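Local coordinates for putative lipoprotein (Parabacteroides distasonis, PDB 4FVS) that is of unknown function but, as a putative exported protein of the LolA/LolB clan, probably binds lipid or another hydrophobic ligand, at residues K126-K130 with K131-N135; S151-P155 with A156-D160. All coordinates share one frame; numbering follows the deposited sequence.

Contact 1: residues K126-K130 with K131-N135; sequences KIYDK and KNRKN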
loop_
_atom_site.group_PDB
_atom_site.type_symbol
_atom_site.label_atom_id
_atom_site.label_comp_id
_atom_site.label_asym_id
_atom_site.label_seq_id
_atom_site.Cartn_x
_atom_site.Cartn_y
_atom_site.Cartn_z
ATOM N N LYS A 126 10.309 3.756 9.115
ATOM C CA LYS A 126 11.721 3.738 8.865
ATOM C C LYS A 126 12.049 2.510 8.027
ATOM O O LYS A 126 11.669 1.382 8.366
ATOM C CB LYS A 126 12.516 3.788 10.148
ATOM C CG LYS A 126 13.855 4.456 9.929
ATOM C CD LYS A 126 14.663 4.553 11.159
ATOM C CE LYS A 126 14.023 5.442 12.190
ATOM N NZ LYS A 126 14.172 6.898 11.965
ATOM N N ILE A 127 12.668 2.743 6.885
ATOM C CA ILE A 127 13.104 1.639 6.037
ATOM C C ILE A 127 14.603 1.453 6.350
ATOM O O ILE A 127 15.353 2.430 6.367
ATOM C CB ILE A 127 12.749 1.871 4.559
ATOM C CG1 ILE A 127 13.267 0.755 3.674
ATOM C CG2 ILE A 127 13.160 3.254 4.051
ATOM C CD1 ILE A 127 12.504 0.660 2.351
ATOM N N TYR A 128 15.000 0.242 6.746
ATOM C CA TYR A 128 16.360 -0.025 7.211
ATOM C C TYR A 128 16.831 -1.416 6.838
ATOM O O TYR A 128 16.013 -2.268 6.512
ATOM C CB TYR A 128 16.403 0.124 8.764
ATOM C CG TYR A 128 15.524 -0.862 9.518
ATOM C CD1 TYR A 128 14.173 -0.606 9.726
ATOM C CD2 TYR A 128 16.041 -2.059 10.006
ATOM C CE1 TYR A 128 13.349 -1.530 10.375
ATOM C CE2 TYR A 128 15.231 -2.988 10.666
ATOM C CZ TYR A 128 13.881 -2.723 10.841
ATOM O OH TYR A 128 13.084 -3.640 11.497
ATOM N N ASP A 129 18.140 -1.668 7.009
ATOM C CA ASP A 129 18.791 -2.953 6.799
ATOM C C ASP A 129 18.806 -3.699 8.143
ATOM O O ASP A 129 19.441 -3.241 9.084
ATOM C CB ASP A 129 20.215 -2.707 6.225
ATOM C CG ASP A 129 21.120 -3.902 5.907
ATOM O OD1 ASP A 129 20.828 -5.020 6.385
ATOM O OD2 ASP A 129 22.156 -3.698 5.228
ATOM N N LYS A 130 18.085 -4.830 8.237
ATOM C CA LYS A 130 17.985 -5.703 9.421
ATOM C C LYS A 130 19.355 -6.072 9.989
ATOM O O LYS A 130 19.500 -6.176 11.217
ATOM C CB LYS A 130 17.226 -7.010 9.078
ATOM C CG LYS A 130 15.696 -6.853 9.059
ATOM C CD LYS A 130 14.940 -8.138 8.684
ATOM C CE LYS A 130 14.636 -8.247 7.201
ATOM N NZ LYS A 130 13.710 -9.372 6.903
ATOM N N LYS A 131 20.359 -6.252 9.092
ATOM C CA LYS A 131 21.733 -6.653 9.419
ATOM C C LYS A 131 22.627 -5.443 9.776
ATOM O O LYS A 131 23.634 -5.625 10.484
ATOM C CB LYS A 131 22.367 -7.442 8.258
ATOM C CG LYS A 131 21.557 -8.647 7.748
ATOM C CD LYS A 131 21.715 -9.933 8.560
ATOM C CE LYS A 131 20.990 -11.079 7.887
ATOM N NZ LYS A 131 21.382 -12.411 8.436
ATOM N N ASN A 132 22.259 -4.224 9.311
ATOM C CA ASN A 132 22.993 -2.981 9.584
ATOM C C ASN A 132 22.001 -1.833 9.731
ATOM O O ASN A 132 21.707 -1.131 8.756
ATOM C CB ASN A 132 24.030 -2.694 8.477
ATOM C CG ASN A 132 24.832 -1.428 8.677
ATOM O OD1 ASN A 132 25.037 -0.956 9.804
ATOM N ND2 ASN A 132 25.277 -0.835 7.576
ATOM N N ARG A 133 21.468 -1.655 10.956
ATOM C CA ARG A 133 20.454 -0.644 11.278
ATOM C C ARG A 133 20.999 0.800 11.188
ATOM O O ARG A 133 20.201 1.730 11.255
ATOM C CB ARG A 133 19.845 -0.903 12.659
ATOM C CG ARG A 133 18.825 -2.050 12.652
ATOM C CD ARG A 133 18.315 -2.324 14.054
ATOM N NE ARG A 133 17.168 -3.230 14.093
ATOM C CZ ARG A 133 15.896 -2.838 14.115
ATOM N NH1 ARG A 133 15.588 -1.542 14.060
ATOM N NH2 ARG A 133 14.920 -3.737 14.168
ATOM N N LYS A 134 22.320 0.989 10.958
ATOM C CA LYS A 134 22.922 2.307 10.704
ATOM C C LYS A 134 22.498 2.768 9.298
ATOM O O LYS A 134 22.468 3.966 9.007
ATOM C CB LYS A 134 24.464 2.278 10.840
ATOM C CG LYS A 134 25.089 3.669 10.790
ATOM C CD LYS A 134 26.574 3.671 10.964
ATOM C CE LYS A 134 27.085 5.092 11.023
ATOM N NZ LYS A 134 28.575 5.144 11.109
ATOM N N ASN A 135 22.180 1.797 8.428
ATOM C CA ASN A 135 21.731 2.056 7.074
ATOM C C ASN A 135 20.186 2.144 7.114
ATOM O O ASN A 135 19.496 1.116 7.168
ATOM C CB ASN A 135 22.276 0.969 6.121
ATOM C CG ASN A 135 21.930 1.148 4.658
ATOM O OD1 ASN A 135 21.259 2.112 4.225
ATOM N ND2 ASN A 135 22.394 0.202 3.855
#
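Tyr128 and Arg133 meet at the connection of the hairpin formed by strands 123-129 and 132-154, where the chain turns a corner at 133-135; the arginine runs alongside the tyrosine in the same direction. From the tyrosine root outward, CB sits near Asn135 O, CD2 passes the Arg133 CG methylene at 3.8 Å, and CE2 lies under the centre of the guanidinium, 3.5 Å from Arg133 CZ. The planes of ring and guanidinium are 26° apart, with Arg133 NH1 over the outer part of one ring face. At the tip, Tyr128 OH is close to Arg133 NH2, but at an angle too poor for a hydrogen bond. With its CG set between the backbone N and the carbonyl carbon (chi1 63°), Tyr128 stands its ring beside the extended arginine.

Asp129 organises the bend itself. Its OD1 accepts Lys131 N at 3.0 Å from above the carboxylate plane, an Asx turn, and takes a weak second bond from Asn132 N at 3.4 Å. Asn132 N also reaches Asp129 O at 3.0 Å, while Asp129 N gives its hydrogen to Asn135 O at 3.1 Å, where a type I turn from Asn132 ends. Replacing Asp129 with an alanine would probably leave Lys131 N without this acceptor and the bend freer to flex. The carboxylate thus takes up N-H groups of the turn, while the tyrosine ring supports one guanidinium face.

Contact 2: residues S151-P155 with A156-D160; sequences SITTP and AGTFD
Thr154 OG1 is held by two partners: it accepts a hydrogen bond from Ala156 N at 3.2 Å, an ST turn, and is bonded to the backbone carbonyl of Leu211 on strand 205-214. Its chi1 of 77° puts the hydroxyl between backbone N and carbonyl carbon, where it can meet both. The same residue begins the type I turn from Thr154 to Gly157 that joins strands 132-154 and 157-171 in a tight hairpin. Thr154 N bonds to Gly157 O at 2.8 Å, nearly straight, and Gly157 N returns a bond to Thr154 O at 3.0 Å, its donor well above the carbonyl plane. Gly157 adopts backbone angles at which a CB would press on the carbonyl oxygen of Ala156, so the lack of a side chain suits this position.

Beyond the turn, Ile152 and Phe159 form the next hydrogen-bonded antiparallel pair: Ile152 N meets Phe159 O at 2.9 Å and Phe159 N meets Ile152 O at 2.8 Å. Between these pairs, Thr153 and Thr158 face each other as a non-hydrogen-bonded pair, and their side chains supply a link of their own. Both hydroxyls stand beside their backbone N (chi1 -59° and -57°), bringing Thr153 OG1 within 2.8 Å of Thr158 OG1 in a hydrogen bond.

Ile152, Thr154 and Phe159 project from the other face of the hairpin. There the edge of the Phe159 ring meets Ala156 CB nearly in its plane, and CE1 comes 3.8 Å from Thr154 OG1. Neighbouring strands meet this face: Ile152, Thr154 and Phe159 all touch Val194 of strand 192-200, Phe159 and Ala156 also reach Leu211 of strand 205-214, and Ile152 meets Trp186 of strand 179-188.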
loop_
_atom_site.group_PDB
_atom_site.type_symbol
_atom_site.label_atom_id
_atom_site.label_comp_id
_atom_site.label_asym_id
_atom_site.label_seq_id
_atom_site.Cartn_x
_atom_site.Cartn_y
_atom_site.Cartn_z
ATOM N N SER A 151 -14.719 4.076 -10.701
ATOM C CA SER A 151 -14.585 2.731 -11.234
ATOM C C SER A 151 -13.306 2.642 -12.032
ATOM O O SER A 151 -13.060 3.490 -12.898
ATOM C CB SER A 151 -15.792 2.369 -12.092
ATOM O OG SER A 151 -15.721 1.020 -12.522
ATOM N N ILE A 152 -12.479 1.625 -11.715
ATOM C CA ILE A 152 -11.178 1.378 -12.336
ATOM C C ILE A 152 -11.176 -0.005 -12.954
ATOM O O ILE A 152 -11.598 -0.974 -12.316
ATOM C CB ILE A 152 -10.042 1.550 -11.286
ATOM C CG1 ILE A 152 -9.957 2.993 -10.781
ATOM C CG2 ILE A 152 -8.668 1.052 -11.760
ATOM C CD1 ILE A 152 -9.722 4.130 -11.813
ATOM N N THR A 153 -10.681 -0.095 -14.195
ATOM C CA THR A 153 -10.562 -1.361 -14.908
ATOM C C THR A 153 -9.079 -1.689 -15.072
ATOM O O THR A 153 -8.299 -0.856 -15.534
ATOM C CB THR A 153 -11.315 -1.307 -16.252
ATOM O OG1 THR A 153 -12.707 -1.022 -16.011
ATOM C CG2 THR A 153 -11.172 -2.589 -17.058
ATOM N N THR A 154 -8.693 -2.887 -14.631
ATOM C CA THR A 154 -7.330 -3.423 -14.741
ATOM C C THR A 154 -7.422 -4.823 -15.389
ATOM O O THR A 154 -8.542 -5.331 -15.527
ATOM C CB THR A 154 -6.614 -3.479 -13.366
ATOM O OG1 THR A 154 -7.109 -4.590 -12.617
ATOM C CG2 THR A 154 -6.669 -2.176 -12.580
ATOM N N PRO A 155 -6.295 -5.516 -15.707
ATOM C CA PRO A 155 -6.412 -6.887 -16.248
ATOM C C PRO A 155 -7.093 -7.874 -15.269
ATOM O O PRO A 155 -7.494 -8.950 -15.706
ATOM C CB PRO A 155 -4.954 -7.290 -16.502
ATOM C CG PRO A 155 -4.206 -5.993 -16.630
ATOM C CD PRO A 155 -4.873 -5.099 -15.622
ATOM N N ALA A 156 -7.249 -7.507 -13.966
ATOM C CA ALA A 156 -7.897 -8.337 -12.939
ATOM C C ALA A 156 -9.436 -8.174 -12.940
ATOM O O ALA A 156 -10.145 -9.031 -12.405
ATOM C CB ALA A 156 -7.348 -8.008 -11.571
ATOM N N GLY A 157 -9.924 -7.103 -13.555
ATOM C CA GLY A 157 -11.347 -6.808 -13.669
ATOM C C GLY A 157 -11.667 -5.347 -13.467
ATOM O O GLY A 157 -10.777 -4.497 -13.592
ATOM N N THR A 158 -12.944 -5.046 -13.152
ATOM C CA THR A 158 -13.422 -3.672 -12.907
ATOM C C THR A 158 -13.861 -3.570 -11.433
ATOM O O THR A 158 -14.569 -4.448 -10.924
ATOM C CB THR A 158 -14.510 -3.303 -13.910
ATOM O OG1 THR A 158 -13.954 -3.458 -15.221
ATOM C CG2 THR A 158 -15.013 -1.878 -13.735
ATOM N N PHE A 159 -13.379 -2.517 -10.740
ATOM C CA PHE A 159 -13.612 -2.343 -9.312
ATOM C C PHE A 159 -14.036 -0.927 -8.940
ATOM O O PHE A 159 -13.478 0.037 -9.483
ATOM C CB PHE A 159 -12.315 -2.672 -8.532
ATOM C CG PHE A 159 -11.612 -3.960 -8.907
ATOM C CD1 PHE A 159 -10.692 -3.992 -9.952
ATOM C CD2 PHE A 159 -11.875 -5.144 -8.220
ATOM C CE1 PHE A 159 -10.073 -5.188 -10.323
ATOM C CE2 PHE A 159 -11.242 -6.342 -8.584
ATOM C CZ PHE A 159 -10.345 -6.353 -9.632
ATOM N N ASP A 160 -15.020 -0.807 -8.007
ATOM C CA ASP A 160 -15.442 0.506 -7.501
ATOM C C ASP A 160 -14.474 0.844 -6.405
ATOM O O ASP A 160 -14.329 0.083 -5.449
ATOM C CB ASP A 160 -16.918 0.545 -7.043
ATOM C CG ASP A 160 -17.572 1.934 -7.004
ATOM O OD1 ASP A 160 -17.227 2.792 -7.860
ATOM O OD2 ASP A 160 -18.518 2.116 -6.218
#

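Contacts 1 and 2 are two successive hairpin turns at the two ends of the long, interrupted strand 132-154. Contact 1 comes first, where strand 123-129 passes into it; contact 2 follows, where it turns back into strand 157-171. The three strands are consecutive neighbours in antiparallel order. The centres of the contacts are 37 Å apart and their nearest atoms about 24 Å, without touching; lying on opposite sides of the chain's centre, they show that strand 132-154 reaches across much of the molecule. Both turns belong to the DUF3108-like region, and the meandering connectivity between them is consistent with the strongly curved antiparallel sheet of LolA- and LolB-like proteins.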